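Long-range contact in uncharacterized protein (Bacteroides caccae, PDB 3NO2), which is of unknown function but folds as a six-bladed beta-propeller related to the Mal s 1 allergenic protein-like family: residues 168-181 with 214-226. Residues are numbered along the deposited sequence; the frame is centred on the assembly and turned at random.
Sequences FSSAFLDNGDCLVA and FVAQLFPLQNGGL
Phe168 and Phe214 both carry CG trans to the backbone N, chi1 near 180°, which throws the two rings together at the end where strand 214-220 begins. Their planes stand at 90°, and CE1 of Phe214 comes to 3.6 Å from CD1 of Phe168. The Phe168 ring also lies over the backbone of Ala216, whose methyl makes a CH-pi contact with its face, CB 3.9 Å from the ring centroid. Further along, Leu218 has CG opposite its own carbonyl carbon (chi1 -54°), and its CD1 rests 3.8 Å from CB of Leu179 while CG packs on the methyl of Ala181. Leu179 in turn meets Leu226 tip to tip, CD1 to CD1. Toward the end of strand 214-220 Ala171 CB presses tightly on Pro220 CD, 3.5 Å away, and Leu173 crosses the same proline ring. One water bridges the strands: it donates to Ser169 OG (2.8 Å) and accepts from Leu218 N (2.9 Å). Ser169 OG is also hydrogen-bonded to OE1 of Gln129, just before strand 131-132 of the preceding blade. The contact thus joins two successive propeller blades face to face: strands 169-172 and 178-181 of one lie against 214-220, the first strand of the next, and Phe188 on strand 187-191 continues the apolar layer beside Leu218 and Leu226.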
loop_
_atom_site.group_PDB
_atom_site.type_symbol
_atom_site.label_atom_id
_atom_site.label_comp_id
_atom_site.label_asym_id
_atom_site.label_seq_id
_atom_site.Cartn_x
_atom_site.Cartn_y
_atom_site.Cartn_z
ATOM N N PHE A 168 -3.920 -4.620 5.363
ATOM C CA PHE A 168 -2.842 -3.719 4.964
ATOM C C PHE A 168 -3.253 -2.595 4.017
ATOM O O PHE A 168 -2.669 -1.500 4.078
ATOM C CB PHE A 168 -1.712 -4.574 4.352
ATOM C CG PHE A 168 -0.546 -3.772 3.829
ATOM C CD1 PHE A 168 0.516 -3.442 4.654
ATOM C CD2 PHE A 168 -0.502 -3.324 2.528
ATOM C CE1 PHE A 168 1.591 -2.676 4.200
ATOM C CE2 PHE A 168 0.556 -2.557 2.092
ATOM C CZ PHE A 168 1.576 -2.216 2.933
ATOM N N SER A 169 -4.213 -2.836 3.124
ATOM C CA SER A 169 -4.542 -1.900 2.074
ATOM C C SER A 169 -5.844 -2.300 1.426
ATOM O O SER A 169 -6.334 -3.447 1.669
ATOM C CB SER A 169 -3.418 -1.877 1.046
ATOM O OG SER A 169 -3.687 -0.920 0.017
ATOM N N SER A 170 -6.403 -1.423 0.612
ATOM C CA SER A 170 -7.533 -1.754 -0.249
ATOM C C SER A 170 -7.253 -1.181 -1.636
ATOM O O SER A 170 -6.533 -0.199 -1.776
ATOM C CB SER A 170 -8.829 -1.184 0.322
ATOM O OG SER A 170 -8.878 0.206 0.324
ATOM N N ALA A 171 -7.877 -1.778 -2.627
ATOM C CA ALA A 171 -7.784 -1.276 -4.005
ATOM C C ALA A 171 -9.093 -1.588 -4.723
ATOM O O ALA A 171 -9.740 -2.591 -4.471
ATOM C CB ALA A 171 -6.624 -1.932 -4.789
ATOM N N PHE A 172 -9.506 -0.692 -5.603
ATOM C CA PHE A 172 -10.797 -0.819 -6.261
ATOM C C PHE A 172 -10.705 -1.559 -7.588
ATOM O O PHE A 172 -9.716 -1.470 -8.328
ATOM C CB PHE A 172 -11.357 0.578 -6.476
ATOM C CG PHE A 172 -11.602 1.287 -5.199
ATOM C CD1 PHE A 172 -12.609 0.871 -4.330
ATOM C CD2 PHE A 172 -10.786 2.356 -4.818
ATOM C CE1 PHE A 172 -12.801 1.530 -3.118
ATOM C CE2 PHE A 172 -10.983 2.990 -3.608
ATOM C CZ PHE A 172 -11.967 2.584 -2.767
ATOM N N LEU A 173 -11.762 -2.303 -7.870
ATOM C CA LEU A 173 -11.957 -2.983 -9.142
ATOM C C LEU A 173 -12.890 -2.150 -10.023
ATOM O O LEU A 173 -13.631 -1.289 -9.525
ATOM C CB LEU A 173 -12.550 -4.364 -8.926
ATOM C CG LEU A 173 -11.758 -5.320 -8.029
ATOM C CD1 LEU A 173 -12.518 -6.641 -7.876
ATOM C CD2 LEU A 173 -10.373 -5.486 -8.689
ATOM N N ASP A 174 -12.857 -2.461 -11.315
ATOM C CA ASP A 174 -13.695 -1.775 -12.304
ATOM C C ASP A 174 -15.155 -1.787 -11.936
ATOM O O ASP A 174 -15.842 -0.798 -12.180
ATOM C CB ASP A 174 -13.525 -2.415 -13.691
ATOM C CG ASP A 174 -12.252 -1.978 -14.385
ATOM O OD1 ASP A 174 -11.737 -0.879 -14.073
ATOM O OD2 ASP A 174 -11.773 -2.738 -15.260
ATOM N N ASN A 175 -15.643 -2.885 -11.350
ATOM C CA ASN A 175 -17.057 -2.977 -10.960
ATOM C C ASN A 175 -17.413 -2.234 -9.693
ATOM O O ASN A 175 -18.551 -2.298 -9.254
ATOM C CB ASN A 175 -17.533 -4.448 -10.868
ATOM C CG ASN A 175 -17.004 -5.173 -9.622
ATOM O OD1 ASN A 175 -16.129 -4.663 -8.910
ATOM N ND2 ASN A 175 -17.549 -6.359 -9.349
ATOM N N GLY A 176 -16.430 -1.567 -9.070
ATOM C CA GLY A 176 -16.657 -0.791 -7.855
ATOM C C GLY A 176 -16.455 -1.562 -6.547
ATOM O O GLY A 176 -16.492 -0.958 -5.465
ATOM N N ASP A 177 -16.239 -2.872 -6.643
ATOM C CA ASP A 177 -15.883 -3.669 -5.463
ATOM C C ASP A 177 -14.439 -3.288 -5.071
ATOM O O ASP A 177 -13.724 -2.621 -5.831
ATOM C CB ASP A 177 -15.941 -5.175 -5.730
ATOM C CG ASP A 177 -17.355 -5.736 -5.829
ATOM O OD1 ASP A 177 -18.328 -4.980 -5.639
ATOM O OD2 ASP A 177 -17.446 -6.954 -6.076
ATOM N N CYS A 178 -14.022 -3.716 -3.880
ATOM C CA CYS A 178 -12.636 -3.526 -3.512
ATOM C C CYS A 178 -12.018 -4.838 -3.086
ATOM O O CYS A 178 -12.682 -5.787 -2.683
ATOM C CB CYS A 178 -12.429 -2.428 -2.482
ATOM S SG CYS A 178 -12.861 -2.856 -0.819
ATOM N N LEU A 179 -10.714 -4.865 -3.238
ATOM C CA LEU A 179 -9.895 -5.953 -2.743
ATOM C C LEU A 179 -9.214 -5.472 -1.474
ATOM O O LEU A 179 -8.722 -4.331 -1.449
ATOM C CB LEU A 179 -8.820 -6.360 -3.715
ATOM C CG LEU A 179 -9.277 -6.864 -5.080
ATOM C CD1 LEU A 179 -8.061 -7.259 -5.962
ATOM C CD2 LEU A 179 -10.164 -8.081 -4.914
ATOM N N VAL A 180 -9.193 -6.267 -0.430
ATOM C CA VAL A 180 -8.475 -5.919 0.815
ATOM C C VAL A 180 -7.389 -6.962 1.059
ATOM O O VAL A 180 -7.659 -8.169 1.169
ATOM C CB VAL A 180 -9.407 -5.817 2.013
ATOM C CG1 VAL A 180 -8.637 -5.410 3.285
ATOM C CG2 VAL A 180 -10.566 -4.816 1.718
ATOM N N ALA A 181 -6.139 -6.480 1.110
ATOM C CA ALA A 181 -4.979 -7.273 1.411
ATOM C C ALA A 181 -4.988 -7.614 2.901
ATOM O O ALA A 181 -5.080 -6.700 3.730
ATOM C CB ALA A 181 -3.709 -6.502 1.094
ATOM N N PHE A 214 3.199 -12.298 3.700
ATOM C CA PHE A 214 2.350 -11.187 4.146
ATOM C C PHE A 214 1.829 -10.537 2.888
ATOM O O PHE A 214 2.604 -9.990 2.092
ATOM C CB PHE A 214 3.200 -10.213 4.976
ATOM C CG PHE A 214 2.473 -8.998 5.485
ATOM C CD1 PHE A 214 2.187 -7.952 4.634
ATOM C CD2 PHE A 214 2.090 -8.919 6.813
ATOM C CE1 PHE A 214 1.510 -6.844 5.102
ATOM C CE2 PHE A 214 1.442 -7.807 7.287
ATOM C CZ PHE A 214 1.128 -6.776 6.462
ATOM N N VAL A 215 0.528 -10.573 2.694
ATOM C CA VAL A 215 -0.112 -10.011 1.492
ATOM C C VAL A 215 -0.225 -8.503 1.736
ATOM O O VAL A 215 -1.052 -8.040 2.540
ATOM C CB VAL A 215 -1.432 -10.657 1.130
ATOM C CG1 VAL A 215 -2.074 -9.957 -0.077
ATOM C CG2 VAL A 215 -1.229 -12.142 0.877
ATOM N N ALA A 216 0.678 -7.758 1.096
ATOM C CA ALA A 216 0.818 -6.289 1.213
ATOM C C ALA A 216 0.048 -5.659 0.029
ATOM O O ALA A 216 -1.037 -6.121 -0.351
ATOM C CB ALA A 216 2.272 -5.875 1.366
ATOM N N GLN A 217 0.561 -4.617 -0.607
ATOM C CA GLN A 217 -0.272 -3.899 -1.555
ATOM C C GLN A 217 -0.676 -4.774 -2.737
ATOM O O GLN A 217 0.146 -5.525 -3.313
ATOM C CB GLN A 217 0.429 -2.639 -2.070
ATOM C CG GLN A 217 -0.498 -1.686 -2.819
ATOM C CD GLN A 217 0.147 -0.360 -3.152
ATOM O OE1 GLN A 217 1.256 -0.070 -2.680
ATOM N NE2 GLN A 217 -0.563 0.489 -3.902
ATOM N N LEU A 218 -1.926 -4.584 -3.138
ATOM C CA LEU A 218 -2.527 -5.158 -4.339
ATOM C C LEU A 218 -2.758 -4.036 -5.333
ATOM O O LEU A 218 -3.301 -2.983 -4.947
ATOM C CB LEU A 218 -3.862 -5.797 -3.960
ATOM C CG LEU A 218 -3.829 -6.832 -2.820
ATOM C CD1 LEU A 218 -5.295 -7.237 -2.484
ATOM C CD2 LEU A 218 -2.998 -8.038 -3.190
ATOM N N PHE A 219 -2.385 -4.235 -6.601
ATOM C CA PHE A 219 -2.516 -3.218 -7.601
ATOM C C PHE A 219 -3.223 -3.808 -8.814
ATOM O O PHE A 219 -2.619 -4.474 -9.651
ATOM C CB PHE A 219 -1.164 -2.589 -7.991
ATOM C CG PHE A 219 -1.313 -1.239 -8.617
ATOM C CD1 PHE A 219 -1.691 -1.115 -9.922
ATOM C CD2 PHE A 219 -1.081 -0.124 -7.862
ATOM C CE1 PHE A 219 -1.849 0.186 -10.473
ATOM C CE2 PHE A 219 -1.262 1.154 -8.412
ATOM C CZ PHE A 219 -1.664 1.262 -9.681
ATOM N N PRO A 220 -4.530 -3.550 -8.906
ATOM C CA PRO A 220 -5.299 -4.054 -10.085
ATOM C C PRO A 220 -4.856 -3.430 -11.397
ATOM O O PRO A 220 -4.512 -2.255 -11.427
ATOM C CB PRO A 220 -6.741 -3.620 -9.760
ATOM C CG PRO A 220 -6.786 -3.555 -8.256
ATOM C CD PRO A 220 -5.431 -3.039 -7.837
ATOM N N LEU A 221 -4.839 -4.270 -12.427
ATOM C CA LEU A 221 -4.387 -3.913 -13.765
ATOM C C LEU A 221 -5.567 -3.946 -14.729
ATOM O O LEU A 221 -6.525 -4.683 -14.535
ATOM C CB LEU A 221 -3.274 -4.836 -14.224
ATOM C CG LEU A 221 -2.048 -4.797 -13.325
ATOM C CD1 LEU A 221 -1.120 -5.985 -13.622
ATOM C CD2 LEU A 221 -1.372 -3.429 -13.454
ATOM N N GLN A 222 -5.447 -3.091 -15.756
ATOM C CA GLN A 222 -6.519 -2.876 -16.753
ATOM C C GLN A 222 -6.840 -4.176 -17.446
ATOM O O GLN A 222 -7.990 -4.408 -17.847
ATOM C CB GLN A 222 -6.111 -1.808 -17.788
ATOM C CG GLN A 222 -6.171 -0.368 -17.262
ATOM N N ASN A 223 -5.839 -5.035 -17.581
ATOM C CA ASN A 223 -6.031 -6.345 -18.203
ATOM C C ASN A 223 -6.719 -7.427 -17.335
ATOM O O ASN A 223 -6.876 -8.565 -17.785
ATOM C CB ASN A 223 -4.698 -6.852 -18.800
ATOM C CG ASN A 223 -3.584 -6.961 -17.761
ATOM O OD1 ASN A 223 -3.823 -7.354 -16.632
ATOM N ND2 ASN A 223 -2.358 -6.628 -18.159
ATOM N N GLY A 224 -7.162 -7.084 -16.123
ATOM C CA GLY A 224 -7.902 -8.032 -15.243
ATOM C C GLY A 224 -6.916 -8.714 -14.249
ATOM O O GLY A 224 -7.271 -9.501 -13.366
ATOM N N GLY A 225 -5.674 -8.400 -14.465
ATOM C CA GLY A 225 -4.628 -8.942 -13.652
ATOM C C GLY A 225 -4.409 -8.130 -12.382
ATOM O O GLY A 225 -5.119 -7.185 -12.079
ATOM N N LEU A 226 -3.366 -8.500 -11.675
ATOM C CA LEU A 226 -3.118 -7.915 -10.359
ATOM C C LEU A 226 -1.642 -8.067 -9.974
ATOM O O LEU A 226 -1.104 -9.171 -10.070
ATOM C CB LEU A 226 -3.976 -8.700 -9.326
ATOM C CG LEU A 226 -4.025 -8.218 -7.892
ATOM C CD1 LEU A 226 -4.739 -6.849 -7.834
ATOM C CD2 LEU A 226 -4.750 -9.204 -6.976
HETATM O O HOH W 1 -3.984 -2.747 -2.093
#